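Local coordinates for protein myosin-17 (Arabidopsis thaliana, PDB 7KFL) that is a plant class XI myosin motor whose globular tail, the cargo-binding domain, probably recognises the cargo that the motor carries, at residues A[217-222]-A[280-285]; A[238-243]-A[288-293]. All coordinates share one frame; numbering follows the deposited sequence.

Overall arrangement
Along the chain, the segments come in the order 217-222, 238-243, 280-285 and 288-293. Interaction 1 joins the first to the third, and interaction 2 joins the second to the fourth, so the two loops they close cross rather than nest. Interaction 1 packs helix 205-231 against helix 267-287. Interaction 2 sets the short helix 289-292, which follows helix 267-287, beside helix 236-260. Their centres lie about 12 Å apart and the two contacts touch, with Phe-243 against Trp-283 and Leu-222, and Ala-292 against Trp-283. Together they tie three successive long helices and a short helical turn into the mainly helical cargo-binding domain.

Interaction 1. Residues A[217-222]-A[280-285]; sequences SIRKSL and LEQWCI
Trp-283 has its CG anti to the backbone N (chi1 178°), which lays the indole across the side chain of Leu-222. Leu-222 has CG anti to its carbonyl carbon. The two side chains cross at about a right angle, and the leucine sits over one face of the ring. Its CD1 lies 4.0 Å from the centroid of the Trp-283 five-membered ring and 7° off the ring normal, a CH-pi contact. Leu-222 CB comes over the same face nearer the rim, 3.2 Å from Trp-283 NE1. Leu-280 CD2 extends the apolar patch, 4.0 Å from Ile-218 CG2 and 4.1 Å from Leu-222 CD1. Phe-243 and Phe-247 of helix 236-260 also meet the indole. Were Trp-283 cut back to an alanine, a gap would probably open beside Leu-222, and its CD1 would lose the indole face it packs on.

The extended chain of Arg-219 slides past Trp-283, with Arg-219 CG 3.9 Å from Trp-283 CB. The Arg-219 and Gln-282 side chains run side by side, and Gln-282 CB lies over one face of the guanidinium, 3.6 Å from Arg-219 NH1. A water in the guanidinium plane, at its edge, bridges to the amide: it donates to Gln-282 OE1 at 2.9 Å and receives a weak bond from Arg-219 NH1. The helix axes pass 10.1 Å apart at a crossing angle of -23°. This is near-parallel helix packing, with buried leucine, isoleucine and tryptophan side chains inside and Arg-219 and Gln-282 toward the more exposed side, within the helical bundle of the myosin globular tail.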
# COMPACT_ATOMS: atom_id res chain seq x y z
N SER A 217 -14.31 6.98 -10.38
CA SER A 217 -13.99 7.80 -9.18
C SER A 217 -12.79 7.21 -8.44
O SER A 217 -11.92 7.98 -7.99
CB SER A 217 -15.18 7.94 -8.27
OG SER A 217 -16.29 8.46 -8.97
N ILE A 218 -12.76 5.88 -8.30
CA ILE A 218 -11.67 5.12 -7.61
C ILE A 218 -10.37 5.29 -8.41
O ILE A 218 -9.33 5.60 -7.79
CB ILE A 218 -12.06 3.63 -7.43
CG1 ILE A 218 -13.14 3.48 -6.35
CG2 ILE A 218 -10.84 2.77 -7.13
CD1 ILE A 218 -13.79 2.12 -6.31
N ARG A 219 -10.44 5.11 -9.73
CA ARG A 219 -9.29 5.24 -10.67
C ARG A 219 -8.65 6.63 -10.53
O ARG A 219 -7.41 6.72 -10.61
CB ARG A 219 -9.75 5.00 -12.11
CG ARG A 219 -8.61 4.84 -13.11
CD ARG A 219 -9.11 4.67 -14.53
NE ARG A 219 -8.03 4.79 -15.49
CZ ARG A 219 -8.11 4.49 -16.78
NH1 ARG A 219 -9.24 4.02 -17.30
NH2 ARG A 219 -7.05 4.64 -17.56
N LYS A 220 -9.46 7.68 -10.34
CA LYS A 220 -9.00 9.08 -10.16
C LYS A 220 -8.21 9.20 -8.85
O LYS A 220 -7.09 9.76 -8.88
CB LYS A 220 -10.18 10.06 -10.17
CG LYS A 220 -10.62 10.51 -11.56
CD LYS A 220 -11.72 11.55 -11.55
CE LYS A 220 -13.06 10.99 -11.12
NZ LYS A 220 -14.17 11.93 -11.43
N SER A 221 -8.77 8.69 -7.75
CA SER A 221 -8.15 8.68 -6.40
C SER A 221 -6.82 7.92 -6.44
O SER A 221 -5.85 8.42 -5.84
CB SER A 221 -9.09 8.11 -5.36
OG SER A 221 -10.19 8.98 -5.15
N LEU A 222 -6.76 6.78 -7.14
CA LEU A 222 -5.50 6.01 -7.31
C LEU A 222 -4.45 6.90 -7.98
O LEU A 222 -3.31 6.94 -7.47
CB LEU A 222 -5.76 4.75 -8.15
CG LEU A 222 -6.63 3.66 -7.50
CD1 LEU A 222 -6.80 2.48 -8.44
CD2 LEU A 222 -6.03 3.20 -6.18
N LEU A 280 -9.82 -0.74 -13.48
CA LEU A 280 -8.66 -0.93 -12.56
C LEU A 280 -7.49 -1.58 -13.31
O LEU A 280 -6.34 -1.22 -13.02
CB LEU A 280 -9.09 -1.77 -11.36
CG LEU A 280 -10.21 -1.18 -10.50
CD1 LEU A 280 -10.53 -2.11 -9.33
CD2 LEU A 280 -9.84 0.20 -9.98
N GLU A 281 -7.78 -2.50 -14.24
CA GLU A 281 -6.76 -3.13 -15.13
C GLU A 281 -6.10 -2.03 -15.96
O GLU A 281 -4.85 -2.03 -16.05
CB GLU A 281 -7.39 -4.19 -16.04
CG GLU A 281 -6.37 -5.06 -16.74
CD GLU A 281 -6.94 -6.07 -17.73
OE1 GLU A 281 -8.18 -6.14 -17.86
OE2 GLU A 281 -6.14 -6.77 -18.38
N GLN A 282 -6.91 -1.14 -16.54
CA GLN A 282 -6.45 0.01 -17.39
C GLN A 282 -5.51 0.90 -16.57
O GLN A 282 -4.46 1.30 -17.12
CB GLN A 282 -7.65 0.80 -17.92
CG GLN A 282 -8.22 0.24 -19.21
CD GLN A 282 -7.26 0.35 -20.37
OE1 GLN A 282 -6.49 1.31 -20.47
NE2 GLN A 282 -7.30 -0.62 -21.27
N TRP A 283 -5.86 1.18 -15.32
CA TRP A 283 -5.03 1.98 -14.37
C TRP A 283 -3.67 1.31 -14.17
O TRP A 283 -2.66 2.04 -14.13
CB TRP A 283 -5.75 2.18 -13.03
CG TRP A 283 -4.92 2.92 -12.04
CD1 TRP A 283 -4.92 4.27 -11.80
CD2 TRP A 283 -3.89 2.37 -11.19
NE1 TRP A 283 -3.99 4.58 -10.85
CE2 TRP A 283 -3.34 3.44 -10.46
CE3 TRP A 283 -3.40 1.08 -10.98
CZ2 TRP A 283 -2.33 3.25 -9.53
CZ3 TRP A 283 -2.39 0.89 -10.06
CH2 TRP A 283 -1.86 1.97 -9.34
N CYS A 284 -3.64 -0.02 -14.02
CA CYS A 284 -2.41 -0.83 -13.80
C CYS A 284 -1.50 -0.74 -15.03
O CYS A 284 -0.26 -0.71 -14.85
CB CYS A 284 -2.73 -2.28 -13.48
SG CYS A 284 -3.56 -2.53 -11.89
N ILE A 285 -2.09 -0.68 -16.23
CA ILE A 285 -1.35 -0.59 -17.52
C ILE A 285 -0.77 0.82 -17.67
O ILE A 285 0.43 0.93 -18.03
CB ILE A 285 -2.27 -0.97 -18.71
CG1 ILE A 285 -2.77 -2.42 -18.59
CG2 ILE A 285 -1.57 -0.74 -20.04
CD1 ILE A 285 -4.03 -2.70 -19.36
O HOH W 1 -8.56 3.31 -20.46

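Interaction 2. Residues A[238-243]-A[288-293]; sequences LVRKVF and TDEYAG
Arg-240 NH1 donates a hydrogen bond of 2.8 Å to the backbone carbonyl oxygen of Glu-290, with an N-H...O angle of 152°. The donor lies in the carbonyl plane, on a lone pair of the oxygen, and the oxygen sits close to the guanidinium plane. With CG anti to the carbonyl carbon (chi1 -76°), Arg-240 CG lies 3.0 Å from Glu-290 O. The bend at chi3 then turns the chain back so that NH1 reaches the same oxygen. Further along, Arg-240 CD rests 3.4 Å from Asp-289 O. The Glu-290 carboxylate does not touch the guanidinium, so the arginine holds the backbone here rather than a charged side chain.

The gripped backbone belongs to the short helix 289-292, which follows helix 267-287 in the DIL region of the globular tail and lies against helix 236-260. Thr-288 is its N-cap residue, and Thr-288 O accepts from both Tyr-291 N and Ala-292 N. Gly-293 ends the helix with a positive phi of 66°. Its CA comes within 3.7 Å of Arg-240 CD.

Val-239 and Phe-243 add packing to the contact. Val-239 CG1 reaches the edge of the Tyr-291 ring, near the ring plane, at 3.9 Å from Tyr-291 CD1. The tyrosine ring also forms a cation-pi contact with Lys-230 and touches Leu-226 of helix 205-231. Phe-243 CD2 packs 3.6 Å from Tyr-291 O, while the phenylalanine also touches Leu-226 and Met-229 of helix 205-231.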
# COMPACT_ATOMS: atom_id res chain seq x y z
N LEU A 238 8.69 1.47 -3.05
CA LEU A 238 7.75 1.80 -1.94
C LEU A 238 6.34 2.04 -2.50
O LEU A 238 5.38 1.68 -1.81
CB LEU A 238 8.24 3.03 -1.17
CG LEU A 238 9.25 2.77 -0.05
CD1 LEU A 238 9.29 3.95 0.91
CD2 LEU A 238 8.92 1.49 0.72
N VAL A 239 6.24 2.64 -3.70
CA VAL A 239 4.94 2.96 -4.35
C VAL A 239 4.29 1.64 -4.82
O VAL A 239 3.06 1.51 -4.67
CB VAL A 239 5.11 3.97 -5.50
CG1 VAL A 239 3.79 4.28 -6.19
CG2 VAL A 239 5.76 5.26 -5.02
N ARG A 240 5.09 0.72 -5.36
CA ARG A 240 4.66 -0.65 -5.77
C ARG A 240 3.98 -1.35 -4.59
O ARG A 240 2.93 -2.00 -4.81
CB ARG A 240 5.83 -1.49 -6.26
CG ARG A 240 6.32 -1.13 -7.66
CD ARG A 240 7.09 -2.25 -8.32
NE ARG A 240 8.44 -2.41 -7.78
CZ ARG A 240 9.48 -1.62 -8.06
NH1 ARG A 240 9.35 -0.60 -8.89
NH2 ARG A 240 10.65 -1.87 -7.50
N LYS A 241 4.55 -1.24 -3.38
CA LYS A 241 4.00 -1.86 -2.14
C LYS A 241 2.62 -1.26 -1.86
O LYS A 241 1.66 -2.04 -1.74
CB LYS A 241 4.91 -1.65 -0.94
CG LYS A 241 6.32 -2.22 -1.05
CD LYS A 241 6.41 -3.56 -1.76
CE LYS A 241 7.82 -4.11 -1.75
NZ LYS A 241 7.88 -5.51 -2.23
N VAL A 242 2.52 0.08 -1.77
CA VAL A 242 1.29 0.82 -1.37
C VAL A 242 0.11 0.30 -2.20
O VAL A 242 -0.88 -0.15 -1.60
CB VAL A 242 1.44 2.35 -1.53
CG1 VAL A 242 0.15 3.08 -1.18
CG2 VAL A 242 2.58 2.91 -0.70
N PHE A 243 0.23 0.34 -3.53
CA PHE A 243 -0.88 0.05 -4.47
C PHE A 243 -1.21 -1.45 -4.44
O PHE A 243 -2.41 -1.78 -4.50
CB PHE A 243 -0.56 0.59 -5.87
CG PHE A 243 -0.70 2.09 -5.97
CD1 PHE A 243 -1.94 2.68 -5.81
CD2 PHE A 243 0.40 2.90 -6.20
CE1 PHE A 243 -2.09 4.06 -5.88
CE2 PHE A 243 0.25 4.28 -6.28
CZ PHE A 243 -0.99 4.85 -6.12
N THR A 288 1.90 1.43 -15.11
CA THR A 288 3.01 0.52 -15.51
C THR A 288 3.44 -0.31 -14.29
O THR A 288 3.14 0.11 -13.16
CB THR A 288 4.21 1.27 -16.12
OG1 THR A 288 4.90 1.99 -15.10
CG2 THR A 288 3.82 2.21 -17.24
N ASP A 289 4.11 -1.44 -14.54
CA ASP A 289 4.54 -2.42 -13.50
C ASP A 289 5.51 -1.75 -12.51
O ASP A 289 5.59 -2.23 -11.37
CB ASP A 289 5.15 -3.67 -14.13
CG ASP A 289 4.15 -4.55 -14.86
OD1 ASP A 289 3.19 -5.01 -14.20
OD2 ASP A 289 4.32 -4.76 -16.07
N GLU A 290 6.22 -0.70 -12.94
CA GLU A 290 7.19 0.05 -12.10
C GLU A 290 6.49 0.68 -10.88
O GLU A 290 7.14 0.75 -9.82
CB GLU A 290 7.90 1.14 -12.93
CG GLU A 290 8.77 2.06 -12.09
CD GLU A 290 9.86 2.80 -12.85
OE1 GLU A 290 10.79 2.13 -13.35
OE2 GLU A 290 9.78 4.04 -12.93
N TYR A 291 5.24 1.13 -11.03
CA TYR A 291 4.47 1.84 -9.98
C TYR A 291 3.26 1.02 -9.52
O TYR A 291 2.79 1.26 -8.40
CB TYR A 291 4.05 3.22 -10.48
CG TYR A 291 5.19 4.20 -10.60
CD1 TYR A 291 5.60 4.96 -9.52
CD2 TYR A 291 5.87 4.37 -11.80
CE1 TYR A 291 6.65 5.86 -9.62
CE2 TYR A 291 6.92 5.26 -11.91
CZ TYR A 291 7.31 6.01 -10.82
OH TYR A 291 8.35 6.90 -10.92
N ALA A 292 2.76 0.10 -10.36
CA ALA A 292 1.60 -0.78 -10.06
C ALA A 292 2.07 -2.07 -9.39
O ALA A 292 1.31 -2.62 -8.56
CB ALA A 292 0.84 -1.08 -11.33
N GLY A 293 3.27 -2.56 -9.73
CA GLY A 293 3.85 -3.81 -9.21
C GLY A 293 3.04 -5.01 -9.67
O GLY A 293 2.99 -5.24 -10.90